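Local coordinates for tail spike protein (Acinetobacter phage vB_AbaP_AS12, PDB 6EU4) that probably recognises and degrades the surface polysaccharide of Acinetobacter baumannii, allowing the phage to attach to its host, as related tailspikes do, at residues 165-170 / 262-267; 160-165 / 178-183; 214-219 / 233-238; 171-176 / 207-212. All coordinates share one frame; numbering follows the deposited sequence. Where two conformers were deposited one is given.

Contact 1: residues 165-170 / 262-267; sequences NGKIMN and TAWTPN
Lys167 and Ala263 meet where a beta hairpin, formed by strands 161-164 and 167-170, leans on a loop between strands of the neighbouring parallel beta-helix. The lysine can be followed outward. Its CB sits 4.0 Å from the CB of Ala263 and also near CE3 of Trp264. A bend at chi2 (-63°) then turns the chain along the Ala263 carbonyl: CG passes it, CD comes to 3.4 Å from Ala263 O, and CE stays close. At the tip NZ makes no direct bond to that oxygen. A water joins the two, accepting a hydrogen bond from Lys167 NZ and donating one to Ala263 O.

Two residues on, Met169, present as selenomethionine, brings its end to the loop through a chain bent at chi2 and chi3. Its SE lies 3.9 Å from CB of Trp264, and its CE is 3.6 Å from OG1 of Thr262. That hydroxyl oxygen accepts from Trp264 N, an ST turn that shapes the loop. The indole crosses the Asn165 side chain at about a right angle, CH2 being 3.8 Å from CB of Asn165, while its NE1 is bonded to Asp237. No hydrogen bond runs directly between the segments; a second water instead donates to Ile168 O at 2.7 Å and accepts from Ala263 N at 2.9 Å.

Contact 2: residues 160-165 / 178-183; sequences GNRTIN and VAIPRV
The guanidinium of Arg162 lies between Ile164, from its own strand, and Val183, from the facing segment. CD1 of Ile164 stands 3.7 Å above the plane, over its centre, and CG1 of Val183 lies over the opposite face, 4.5 Å from CZ of Arg162. At the edge, near the plane, lie Pro181 O and Arg182 O, with the Ile180 CG2 methyl 3.7 Å from Arg162 NH1.

Two hydrogen bonds use this edge. NH1 of Arg162 donates to Pro181 O at 2.8 Å and almost straight, with 172° at the hydrogen, and the oxygen lies in the guanidinium plane. NH2 of Arg162 donates to Arg182 O, also at 2.8 Å, but this bond is bent to 139°, and the nitrogen approaches from above the carbonyl plane rather than on a lone pair. The long reach comes from an extended chain, with CG placed opposite the backbone N (chi1 174°). Alongside, Ile164 CD1 also rests 4.2 Å from CG of Pro181, extending the apolar side of the site.

The arrangement ties the hairpin strand 161-164 to the chain leaving strand 175-179 of the beta-helix. Arg182 itself turns away, its own guanidinium forming a salt bridge to Asp146 of the second subunit. Chemically, a cationic group is met here by two successive main-chain carbonyls instead of a carboxylate; its charge would probably polarise both, and the paired bonds, with aliphatic groups over both faces, should restrict rotation of the group.

Contact 3: residues 214-219 / 233-238; sequences PLIALS and IKSVDA
Ser235 is the first residue of 233-238 to bring a side chain to the partner segment: its OG lies 3.3 Å from Pro214 O, although its hydrogen-bond partner is Ala213 O. Val236 follows, its CG2 meeting CB of Pro214 at 4.1 Å while its backbone N donates to Pro214 O at 2.8 Å. Asp237 N donates to the same oxygen at the same distance, so one carbonyl is gripped by two successive amides. They use it differently: Val236 N sits on a lone pair, in the carbonyl plane, whereas Asp237 N comes nearly head-on, with a C=O...N angle of 176°.

Asp237 then returns a bond, its O accepting from Ile216 N at 3.0 Å, and its CB touches CD2 of Leu215. OD2 of its carboxylate is hydrogen-bonded to Tyr187. At Ala238 the CB methyl packs 3.5 Å from CG1 of Ile216, a branch set between the backbone N and carbonyl carbon (chi1 51°), and the Ala238 CA-H leans on Ile216 O.

Leu215 pairs with Asp237 and Ile216 with Ala238 in parallel register, the buried strand-on-strand stacking of successive turns in a parallel beta-helix.

Contact 4: residues 171-176 / 207-212; sequences FDVDAI and KGIGLY
Ala175 and Ile209 form the single parallel bridge of this contact, their CA atoms 4.3 Å apart. Backbone hydrogen bonds come first. Ile209 N donates to Asp174 O at 3.0 Å in a nearly straight bond (173°). In return Ile176 N is shared between two oxygens, Ile209 O at 3.0 Å and Gly210 O at 3.2 Å; both bonds are bent, as expected when one N-H is divided. The CA-H of Ala175 adds a short contact to Ile209 O, and Ile176 CB also lies close to Gly210 O.

Apolar packing forms a second group. The Ala175 methyl touches CB of Ile209 and, at 3.9 Å, CB of Tyr212. Val173 reaches the tyrosine with one branch: CG2, held between backbone N and carbonyl carbon (chi1 of the other branch is -56°), lies 3.5 Å from CD2 of Tyr212, and the two side chains cross at about a right angle. The same methyl reaches CD1 of Ile209 at 4.2 Å.

Charged and polar groups make up the third. The Asp174 carboxylate passes close to Gly208 CA, but its bonds go elsewhere: OD1 to Lys151, in a salt bridge, and to Tyr200, OD2 to Asn154. The carboxylate is thus satisfied by residues outside the two segments.

Both chains turn corners here, at Ile176 and at Gly210, one above the other, which is how successive coils of a parallel beta-helix stack their turns between sheet faces.

Overall arrangement
The four contacts crowd one side of the chain's centre, with centres 10 to 17 Å apart, and lie in or against the parallel beta-helix that forms the body of the spike. Along the chain, contact 4 closes before contact 3 opens, and both are nested in the long loop closed by contact 1; contact 2 crosses contacts 1 and 4. Contacts 3 and 4 join successive coils: strand 211-212 lies between 175-179 and 233-234, and strand 215-217 between 188-189 and 237-239. Contacts 1 and 2 fasten the hairpin of strands 161-164 and 167-170 to this core and share Asn165. Contact 1 meets contact 3 through Trp264 and Asp237, so the protruding hairpin is linked to the stacked coils.

Contact 1: residues 165-170 / 262-267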
loop_
_atom_site.group_PDB
_atom_site.type_symbol
_atom_site.label_atom_id
_atom_site.label_comp_id
_atom_site.label_asym_id
_atom_site.label_seq_id
_atom_site.Cartn_x
_atom_site.Cartn_y
_atom_site.Cartn_z
ATOM N N ASN A 165 -5.529 34.876 8.439
ATOM C CA ASN A 165 -6.563 34.481 7.482
ATOM C C ASN A 165 -7.957 34.575 8.117
ATOM O O ASN A 165 -8.769 33.655 8.035
ATOM C CB ASN A 165 -6.295 33.074 6.967
ATOM C CG ASN A 165 -7.195 32.676 5.801
ATOM O OD1 ASN A 165 -7.709 33.520 5.081
ATOM N ND2 ASN A 165 -7.366 31.359 5.608
ATOM N N GLY A 166 -8.210 35.696 8.794
ATOM C CA GLY A 166 -9.518 35.991 9.359
ATOM C C GLY A 166 -9.836 35.348 10.692
ATOM O O GLY A 166 -10.924 35.608 11.233
ATOM N N LYS A 167 -8.930 34.556 11.257
ATOM C CA LYS A 167 -9.178 33.834 12.504
ATOM C C LYS A 167 -8.189 34.279 13.569
ATOM O O LYS A 167 -6.988 34.389 13.313
ATOM C CB LYS A 167 -9.063 32.308 12.315
ATOM C CG LYS A 167 -9.965 31.753 11.221
ATOM C CD LYS A 167 -11.420 31.962 11.542
ATOM C CE LYS A 167 -12.317 31.249 10.540
ATOM N NZ LYS A 167 -13.738 31.369 10.989
ATOM N N ILE A 168 -8.687 34.513 14.776
ATOM C CA ILE A 168 -7.824 34.950 15.863
ATOM C C ILE A 168 -7.202 33.709 16.485
ATOM O O ILE A 168 -7.914 32.845 17.008
ATOM C CB ILE A 168 -8.598 35.768 16.901
ATOM C CG1 ILE A 168 -9.083 37.050 16.237
ATOM C CG2 ILE A 168 -7.693 36.077 18.099
ATOM C CD1 ILE A 168 -9.941 37.975 17.119
HETATM N N MSE A 169 -5.879 33.627 16.419
HETATM C CA MSE A 169 -5.107 32.517 16.946
HETATM C C MSE A 169 -4.260 33.009 18.112
HETATM O O MSE A 169 -3.891 34.170 18.199
HETATM C CB MSE A 169 -4.215 31.915 15.861
HETATM C CG MSE A 169 -4.975 31.539 14.606
HETATM SE SE MSE A 169 -6.151 30.037 14.953
HETATM C CE MSE A 169 -4.856 28.574 15.058
ATOM N N ASN A 170 -3.949 32.097 19.014
ATOM C CA ASN A 170 -3.128 32.413 20.170
ATOM C C ASN A 170 -2.203 31.232 20.397
ATOM O O ASN A 170 -2.653 30.086 20.451
ATOM C CB ASN A 170 -3.987 32.697 21.396
ATOM C CG ASN A 170 -3.168 33.197 22.583
ATOM O OD1 ASN A 170 -2.268 32.508 23.050
ATOM N ND2 ASN A 170 -3.482 34.397 23.064
ATOM N N THR A 262 -9.441 25.577 18.304
ATOM C CA THR A 262 -9.095 26.951 17.933
ATOM C C THR A 262 -10.162 27.499 16.984
ATOM O O THR A 262 -11.077 26.787 16.546
ATOM C CB THR A 262 -7.704 27.061 17.269
ATOM O OG1 THR A 262 -7.786 26.700 15.873
ATOM C CG2 THR A 262 -6.675 26.185 17.978
ATOM N N ALA A 263 -10.025 28.783 16.637
ATOM C CA ALA A 263 -10.940 29.405 15.690
ATOM C C ALA A 263 -10.737 28.914 14.261
ATOM O O ALA A 263 -11.595 29.151 13.403
ATOM C CB ALA A 263 -10.764 30.927 15.720
ATOM N N TRP A 264 -9.618 28.263 13.978
ATOM C CA TRP A 264 -9.317 27.812 12.622
ATOM C C TRP A 264 -10.076 26.530 12.315
ATOM O O TRP A 264 -10.088 25.600 13.125
ATOM C CB TRP A 264 -7.821 27.572 12.498
ATOM C CG TRP A 264 -7.272 27.398 11.140
ATOM C CD1 TRP A 264 -7.268 26.251 10.384
ATOM C CD2 TRP A 264 -6.579 28.388 10.375
ATOM N NE1 TRP A 264 -6.620 26.479 9.199
ATOM C CE2 TRP A 264 -6.189 27.780 9.165
ATOM C CE3 TRP A 264 -6.249 29.729 10.599
ATOM C CZ2 TRP A 264 -5.493 28.468 8.179
ATOM C CZ3 TRP A 264 -5.560 30.414 9.619
ATOM C CH2 TRP A 264 -5.187 29.780 8.420
ATOM N N THR A 265 -10.692 26.472 11.146
ATOM C CA THR A 265 -11.405 25.261 10.747
ATOM C C THR A 265 -10.442 24.113 10.452
ATOM O O THR A 265 -9.612 24.234 9.533
ATOM C CB THR A 265 -12.253 25.561 9.521
ATOM O OG1 THR A 265 -13.259 26.527 9.884
ATOM C CG2 THR A 265 -12.904 24.301 8.993
ATOM N N PRO A 266 -10.547 22.975 11.147
ATOM C CA PRO A 266 -9.651 21.847 10.860
ATOM C C PRO A 266 -9.742 21.370 9.424
ATOM O O PRO A 266 -10.826 21.200 8.859
ATOM C CB PRO A 266 -10.127 20.756 11.825
ATOM C CG PRO A 266 -10.709 21.501 12.952
ATOM C CD PRO A 266 -11.371 22.708 12.338
ATOM N N ASN A 267 -8.574 21.123 8.846
ATOM C CA ASN A 267 -8.454 20.536 7.519
ATOM C C ASN A 267 -7.015 20.099 7.343
ATOM O O ASN A 267 -6.109 20.811 7.768
ATOM C CB ASN A 267 -8.832 21.535 6.420
ATOM C CG ASN A 267 -8.913 20.886 5.055
ATOM O OD1 ASN A 267 -8.126 21.184 4.152
ATOM N ND2 ASN A 267 -9.847 19.971 4.908
HETATM O O HOH W 1 -14.139 30.503 13.849
HETATM O O HOH W 2 -8.222 30.455 18.221
#

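Contact 2: residues 160-165 / 178-183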
loop_
_atom_site.group_PDB
_atom_site.type_symbol
_atom_site.label_atom_id
_atom_site.label_comp_id
_atom_site.label_asym_id
_atom_site.label_seq_id
_atom_site.Cartn_x
_atom_site.Cartn_y
_atom_site.Cartn_z
ATOM N N GLY A 160 0.521 36.744 22.595
ATOM C CA GLY A 160 -0.817 37.307 22.524
ATOM C C GLY A 160 -1.581 36.871 21.280
ATOM O O GLY A 160 -1.163 35.999 20.527
ATOM N N ASN A 161 -2.720 37.533 21.067
ATOM C CA ASN A 161 -3.643 37.168 19.999
ATOM C C ASN A 161 -3.199 37.735 18.660
ATOM O O ASN A 161 -2.765 38.889 18.574
ATOM C CB ASN A 161 -5.049 37.700 20.311
ATOM C CG ASN A 161 -5.705 36.972 21.465
ATOM O OD1 ASN A 161 -5.608 35.758 21.576
ATOM N ND2 ASN A 161 -6.375 37.717 22.333
ATOM N N ARG A 162 -3.375 36.939 17.604
ATOM C CA ARG A 162 -3.011 37.341 16.253
ATOM C C ARG A 162 -4.034 36.818 15.247
ATOM O O ARG A 162 -4.388 35.633 15.270
ATOM C CB ARG A 162 -1.616 36.817 15.917
ATOM C CG ARG A 162 -1.185 37.049 14.504
ATOM C CD ARG A 162 0.138 36.330 14.222
ATOM N NE ARG A 162 0.334 36.160 12.793
ATOM C CZ ARG A 162 1.297 35.415 12.247
ATOM N NH1 ARG A 162 2.164 34.776 13.017
ATOM N NH2 ARG A 162 1.389 35.315 10.926
ATOM N N THR A 163 -4.485 37.694 14.344
ATOM C CA THR A 163 -5.426 37.297 13.302
ATOM C C THR A 163 -4.655 36.767 12.105
ATOM O O THR A 163 -3.805 37.470 11.547
ATOM C CB THR A 163 -6.315 38.463 12.879
ATOM O OG1 THR A 163 -7.102 38.869 13.996
ATOM C CG2 THR A 163 -7.240 38.064 11.727
ATOM N N ILE A 164 -4.975 35.537 11.715
ATOM C CA ILE A 164 -4.374 34.861 10.575
ATOM C C ILE A 164 -5.513 34.399 9.679
ATOM O O ILE A 164 -6.373 33.622 10.116
ATOM C CB ILE A 164 -3.519 33.660 11.009
ATOM C CG1 ILE A 164 -2.460 34.087 12.022
ATOM C CG2 ILE A 164 -2.890 33.014 9.783
ATOM C CD1 ILE A 164 -1.587 32.917 12.555
ATOM N N ASN A 165 -5.529 34.876 8.439
ATOM C CA ASN A 165 -6.563 34.481 7.482
ATOM C C ASN A 165 -7.957 34.575 8.117
ATOM O O ASN A 165 -8.769 33.655 8.035
ATOM C CB ASN A 165 -6.295 33.074 6.967
ATOM C CG ASN A 165 -7.195 32.676 5.801
ATOM O OD1 ASN A 165 -7.709 33.520 5.081
ATOM N ND2 ASN A 165 -7.366 31.359 5.608
ATOM N N VAL A 178 6.921 25.292 19.493
ATOM C CA VAL A 178 5.723 25.823 18.852
ATOM C C VAL A 178 6.077 26.262 17.437
ATOM O O VAL A 178 7.053 26.993 17.243
ATOM C CB VAL A 178 5.144 27.019 19.634
ATOM C CG1 VAL A 178 3.858 27.548 18.979
ATOM C CG2 VAL A 178 4.902 26.634 21.093
ATOM N N ALA A 179 5.278 25.835 16.461
ATOM C CA ALA A 179 5.401 26.299 15.083
ATOM C C ALA A 179 4.461 27.484 14.885
ATOM O O ALA A 179 3.264 27.373 15.162
ATOM C CB ALA A 179 5.043 25.186 14.096
ATOM N N ILE A 180 5.000 28.603 14.411
ATOM C CA ILE A 180 4.237 29.839 14.223
ATOM C C ILE A 180 4.474 30.384 12.814
ATOM O O ILE A 180 5.634 30.580 12.421
ATOM C CB ILE A 180 4.628 30.898 15.275
ATOM C CG1 ILE A 180 4.480 30.341 16.687
ATOM C CG2 ILE A 180 3.825 32.188 15.067
ATOM C CD1 ILE A 180 4.804 31.346 17.841
ATOM N N PRO A 181 3.439 30.714 12.034
ATOM C CA PRO A 181 3.697 31.281 10.703
ATOM C C PRO A 181 4.393 32.631 10.794
ATOM O O PRO A 181 4.175 33.419 11.722
ATOM C CB PRO A 181 2.293 31.428 10.086
ATOM C CG PRO A 181 1.430 30.504 10.901
ATOM C CD PRO A 181 2.002 30.549 12.284
ATOM N N ARG A 182 5.226 32.903 9.793
ATOM C CA ARG A 182 5.716 34.266 9.600
ATOM C C ARG A 182 4.546 35.233 9.476
ATOM O O ARG A 182 3.452 34.867 9.043
ATOM C CB ARG A 182 6.576 34.352 8.345
ATOM C CG ARG A 182 7.865 33.557 8.360
ATOM C CD ARG A 182 8.498 33.613 6.939
ATOM N NE ARG A 182 9.857 33.097 6.908
ATOM C CZ ARG A 182 10.584 32.971 5.800
ATOM N NH1 ARG A 182 10.077 33.295 4.617
ATOM N NH2 ARG A 182 11.822 32.508 5.879
ATOM N N VAL A 183 4.778 36.489 9.866
ATOM C CA VAL A 183 3.746 37.512 9.717
ATOM C C VAL A 183 3.416 37.668 8.246
ATOM O O VAL A 183 4.309 37.747 7.396
ATOM C CB VAL A 183 4.202 38.837 10.353
ATOM C CG1 VAL A 183 4.362 38.668 11.847
ATOM C CG2 VAL A 183 5.508 39.321 9.731
#

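Contact 3: residues 214-219 / 233-238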
loop_
_atom_site.group_PDB
_atom_site.type_symbol
_atom_site.label_atom_id
_atom_site.label_comp_id
_atom_site.label_asym_id
_atom_site.label_seq_id
_atom_site.Cartn_x
_atom_site.Cartn_y
_atom_site.Cartn_z
ATOM N N PRO A 214 0.154 24.195 15.139
ATOM C CA PRO A 214 -1.249 24.260 14.702
ATOM C C PRO A 214 -1.392 24.362 13.190
ATOM O O PRO A 214 -2.228 23.658 12.607
ATOM C CB PRO A 214 -1.790 25.502 15.420
ATOM C CG PRO A 214 -0.569 26.288 15.856
ATOM C CD PRO A 214 0.490 25.242 16.113
ATOM N N LEU A 215 -0.599 25.213 12.542
ATOM C CA LEU A 215 -0.717 25.509 11.110
ATOM C C LEU A 215 0.648 25.240 10.475
ATOM O O LEU A 215 1.568 26.052 10.623
ATOM C CB LEU A 215 -1.160 26.962 10.881
ATOM C CG LEU A 215 -2.376 27.461 11.678
ATOM C CD1 LEU A 215 -2.622 28.946 11.425
ATOM C CD2 LEU A 215 -3.622 26.656 11.338
ATOM N N ILE A 216 0.785 24.113 9.773
ATOM C CA ILE A 216 2.068 23.710 9.195
ATOM C C ILE A 216 1.852 23.176 7.790
ATOM O O ILE A 216 0.780 22.658 7.451
ATOM C CB ILE A 216 2.808 22.644 10.046
ATOM C CG1 ILE A 216 1.881 21.470 10.360
ATOM C CG2 ILE A 216 3.357 23.274 11.316
ATOM C CD1 ILE A 216 2.579 20.288 11.019
ATOM N N ALA A 217 2.881 23.319 6.963
ATOM C CA ALA A 217 2.788 22.848 5.591
ATOM C C ALA A 217 4.179 22.593 5.046
ATOM O O ALA A 217 5.160 23.205 5.478
ATOM C CB ALA A 217 2.090 23.866 4.684
ATOM N N LEU A 218 4.228 21.734 4.038
ATOM C CA LEU A 218 5.374 21.653 3.137
ATOM C C LEU A 218 6.680 21.414 3.898
ATOM O O LEU A 218 7.675 22.115 3.699
ATOM C CB LEU A 218 5.461 22.924 2.296
ATOM C CG LEU A 218 4.242 23.205 1.425
ATOM C CD1 LEU A 218 4.262 24.673 0.999
ATOM C CD2 LEU A 218 4.192 22.304 0.207
ATOM N N SER A 219 6.673 20.412 4.784
ATOM C CA SER A 219 7.756 20.249 5.752
ATOM C C SER A 219 8.104 18.781 5.913
ATOM O O SER A 219 7.312 17.887 5.583
ATOM C CB SER A 219 7.387 20.808 7.127
ATOM O OG SER A 219 7.279 22.219 7.102
ATOM N N ILE A 233 2.236 15.456 19.889
ATOM C CA ILE A 233 2.268 16.319 18.713
ATOM C C ILE A 233 0.827 16.729 18.412
ATOM O O ILE A 233 -0.067 15.877 18.340
ATOM C CB ILE A 233 2.927 15.610 17.516
ATOM C CG1 ILE A 233 4.402 15.304 17.838
ATOM C CG2 ILE A 233 2.810 16.472 16.247
ATOM C CD1 ILE A 233 5.063 14.409 16.852
ATOM N N LYS A 234 0.599 18.032 18.266
ATOM C CA LYS A 234 -0.750 18.579 18.193
ATOM C C LYS A 234 -0.841 19.637 17.099
ATOM O O LYS A 234 -0.110 20.628 17.140
ATOM C CB LYS A 234 -1.120 19.173 19.541
ATOM C CG LYS A 234 -2.543 19.619 19.653
ATOM C CD LYS A 234 -2.845 20.020 21.088
ATOM C CE LYS A 234 -4.328 20.154 21.321
ATOM N NZ LYS A 234 -4.615 20.500 22.765
ATOM N N SER A 235 -1.768 19.448 16.160
ATOM C CA SER A 235 -1.886 20.303 14.989
ATOM C C SER A 235 -3.362 20.487 14.650
ATOM O O SER A 235 -4.214 19.678 15.036
ATOM C CB SER A 235 -1.110 19.690 13.811
ATOM O OG SER A 235 -1.159 20.485 12.638
ATOM N N VAL A 236 -3.647 21.560 13.910
ATOM C CA VAL A 236 -4.997 21.904 13.455
ATOM C C VAL A 236 -5.150 21.712 11.948
ATOM O O VAL A 236 -6.154 21.167 11.473
ATOM C CB VAL A 236 -5.346 23.359 13.841
ATOM C CG1 VAL A 236 -6.668 23.771 13.244
ATOM C CG2 VAL A 236 -5.368 23.556 15.358
ATOM N N ASP A 237 -4.192 22.225 11.176
ATOM C CA ASP A 237 -4.254 22.250 9.716
ATOM C C ASP A 237 -2.820 22.021 9.257
ATOM O O ASP A 237 -1.979 22.922 9.367
ATOM C CB ASP A 237 -4.817 23.577 9.206
ATOM C CG ASP A 237 -4.969 23.633 7.679
ATOM O OD1 ASP A 237 -4.245 22.945 6.939
ATOM O OD2 ASP A 237 -5.818 24.430 7.215
ATOM N N ALA A 238 -2.550 20.806 8.791
ATOM C CA ALA A 238 -1.258 20.384 8.276
ATOM C C ALA A 238 -1.466 19.861 6.867
ATOM O O ALA A 238 -2.395 19.081 6.620
ATOM C CB ALA A 238 -0.644 19.293 9.173
#

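Contact 4: residues 171-176 / 207-212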
loop_
_atom_site.group_PDB
_atom_site.type_symbol
_atom_site.label_atom_id
_atom_site.label_comp_id
_atom_site.label_asym_id
_atom_site.label_seq_id
_atom_site.Cartn_x
_atom_site.Cartn_y
_atom_site.Cartn_z
ATOM N N PHE A 171 -0.908 31.508 20.459
ATOM C CA PHE A 171 0.093 30.462 20.568
ATOM C C PHE A 171 0.642 30.335 21.991
ATOM O O PHE A 171 1.626 29.605 22.206
ATOM C CB PHE A 171 1.215 30.725 19.574
ATOM C CG PHE A 171 0.744 30.795 18.139
ATOM C CD1 PHE A 171 0.253 31.983 17.622
ATOM C CD2 PHE A 171 0.810 29.690 17.312
ATOM C CE1 PHE A 171 -0.184 32.053 16.316
ATOM C CE2 PHE A 171 0.376 29.767 16.003
ATOM C CZ PHE A 171 -0.119 30.943 15.514
ATOM N N ASP A 172 0.003 30.984 22.962
ATOM C CA ASP A 172 0.518 31.047 24.331
ATOM C C ASP A 172 0.008 29.849 25.143
ATOM O O ASP A 172 -0.742 29.980 26.117
ATOM C CB ASP A 172 0.122 32.366 24.986
ATOM C CG ASP A 172 0.738 33.598 24.286
ATOM O OD1 ASP A 172 1.607 33.438 23.398
ATOM O OD2 ASP A 172 0.359 34.739 24.646
ATOM N N VAL A 173 0.435 28.672 24.708
ATOM C CA VAL A 173 0.090 27.405 25.338
ATOM C C VAL A 173 1.322 26.837 26.027
ATOM O O VAL A 173 2.462 27.226 25.755
ATOM C CB VAL A 173 -0.463 26.383 24.319
ATOM C CG1 VAL A 173 -1.662 26.948 23.590
ATOM C CG2 VAL A 173 0.583 25.988 23.319
ATOM N N ASP A 174 1.079 25.887 26.933
ATOM C CA ASP A 174 2.164 25.162 27.593
ATOM C C ASP A 174 2.637 24.060 26.648
ATOM O O ASP A 174 2.007 23.006 26.545
ATOM C CB ASP A 174 1.706 24.573 28.921
ATOM C CG ASP A 174 2.820 23.799 29.622
ATOM O OD1 ASP A 174 3.993 23.962 29.223
ATOM O OD2 ASP A 174 2.521 23.042 30.566
ATOM N N ALA A 175 3.741 24.328 25.953
ATOM C CA ALA A 175 4.341 23.430 24.982
ATOM C C ALA A 175 5.853 23.567 25.076
ATOM O O ALA A 175 6.363 24.515 25.677
ATOM C CB ALA A 175 3.878 23.749 23.562
ATOM N N ILE A 176 6.574 22.600 24.513
ATOM C CA ILE A 176 8.036 22.675 24.481
ATOM C C ILE A 176 8.507 23.452 23.272
ATOM O O ILE A 176 9.348 24.353 23.381
ATOM C CB ILE A 176 8.663 21.263 24.511
ATOM C CG1 ILE A 176 8.128 20.479 25.709
ATOM C CG2 ILE A 176 10.178 21.369 24.572
ATOM C CD1 ILE A 176 8.550 19.024 25.712
ATOM N N LYS A 207 2.309 18.102 32.990
ATOM C CA LYS A 207 3.019 18.202 31.728
ATOM C C LYS A 207 2.129 18.888 30.703
ATOM O O LYS A 207 0.910 18.965 30.867
ATOM C CB LYS A 207 3.424 16.833 31.194
ATOM C CG LYS A 207 4.050 15.902 32.214
ATOM C CD LYS A 207 5.362 16.414 32.664
ATOM C CE LYS A 207 6.234 15.278 33.208
ATOM N NZ LYS A 207 5.727 14.758 34.498
ATOM N N GLY A 208 2.758 19.327 29.609
ATOM C CA GLY A 208 2.055 19.996 28.539
ATOM C C GLY A 208 2.174 19.295 27.197
ATOM O O GLY A 208 2.216 18.067 27.126
ATOM N N ILE A 209 2.241 20.082 26.134
ATOM C CA ILE A 209 2.313 19.600 24.760
ATOM C C ILE A 209 3.770 19.529 24.355
ATOM O O ILE A 209 4.540 20.442 24.645
ATOM C CB ILE A 209 1.542 20.547 23.820
ATOM C CG1 ILE A 209 0.085 20.673 24.240
ATOM C CG2 ILE A 209 1.646 20.088 22.357
ATOM C CD1 ILE A 209 -0.583 21.954 23.684
ATOM N N GLY A 210 4.157 18.462 23.667
ATOM C CA GLY A 210 5.496 18.409 23.146
ATOM C C GLY A 210 5.753 19.401 22.022
ATOM O O GLY A 210 6.494 20.381 22.175
ATOM N N LEU A 211 5.118 19.154 20.884
ATOM C CA LEU A 211 5.182 20.039 19.726
ATOM C C LEU A 211 3.777 20.532 19.429
ATOM O O LEU A 211 2.912 19.741 19.036
ATOM C CB LEU A 211 5.774 19.309 18.524
ATOM C CG LEU A 211 5.726 20.078 17.203
ATOM C CD1 LEU A 211 6.568 21.349 17.256
ATOM C CD2 LEU A 211 6.148 19.195 16.021
ATOM N N TYR A 212 3.551 21.833 19.613
ATOM C CA TYR A 212 2.298 22.471 19.233
ATOM C C TYR A 212 2.545 23.136 17.883
ATOM O O TYR A 212 3.248 24.147 17.790
ATOM C CB TYR A 212 1.814 23.473 20.275
ATOM C CG TYR A 212 0.463 24.049 19.914
ATOM C CD1 TYR A 212 -0.591 23.216 19.574
ATOM C CD2 TYR A 212 0.249 25.419 19.868
ATOM C CE1 TYR A 212 -1.823 23.720 19.221
ATOM C CE2 TYR A 212 -0.988 25.938 19.515
ATOM C CZ TYR A 212 -2.019 25.082 19.191
ATOM O OH TYR A 212 -3.260 25.576 18.841
#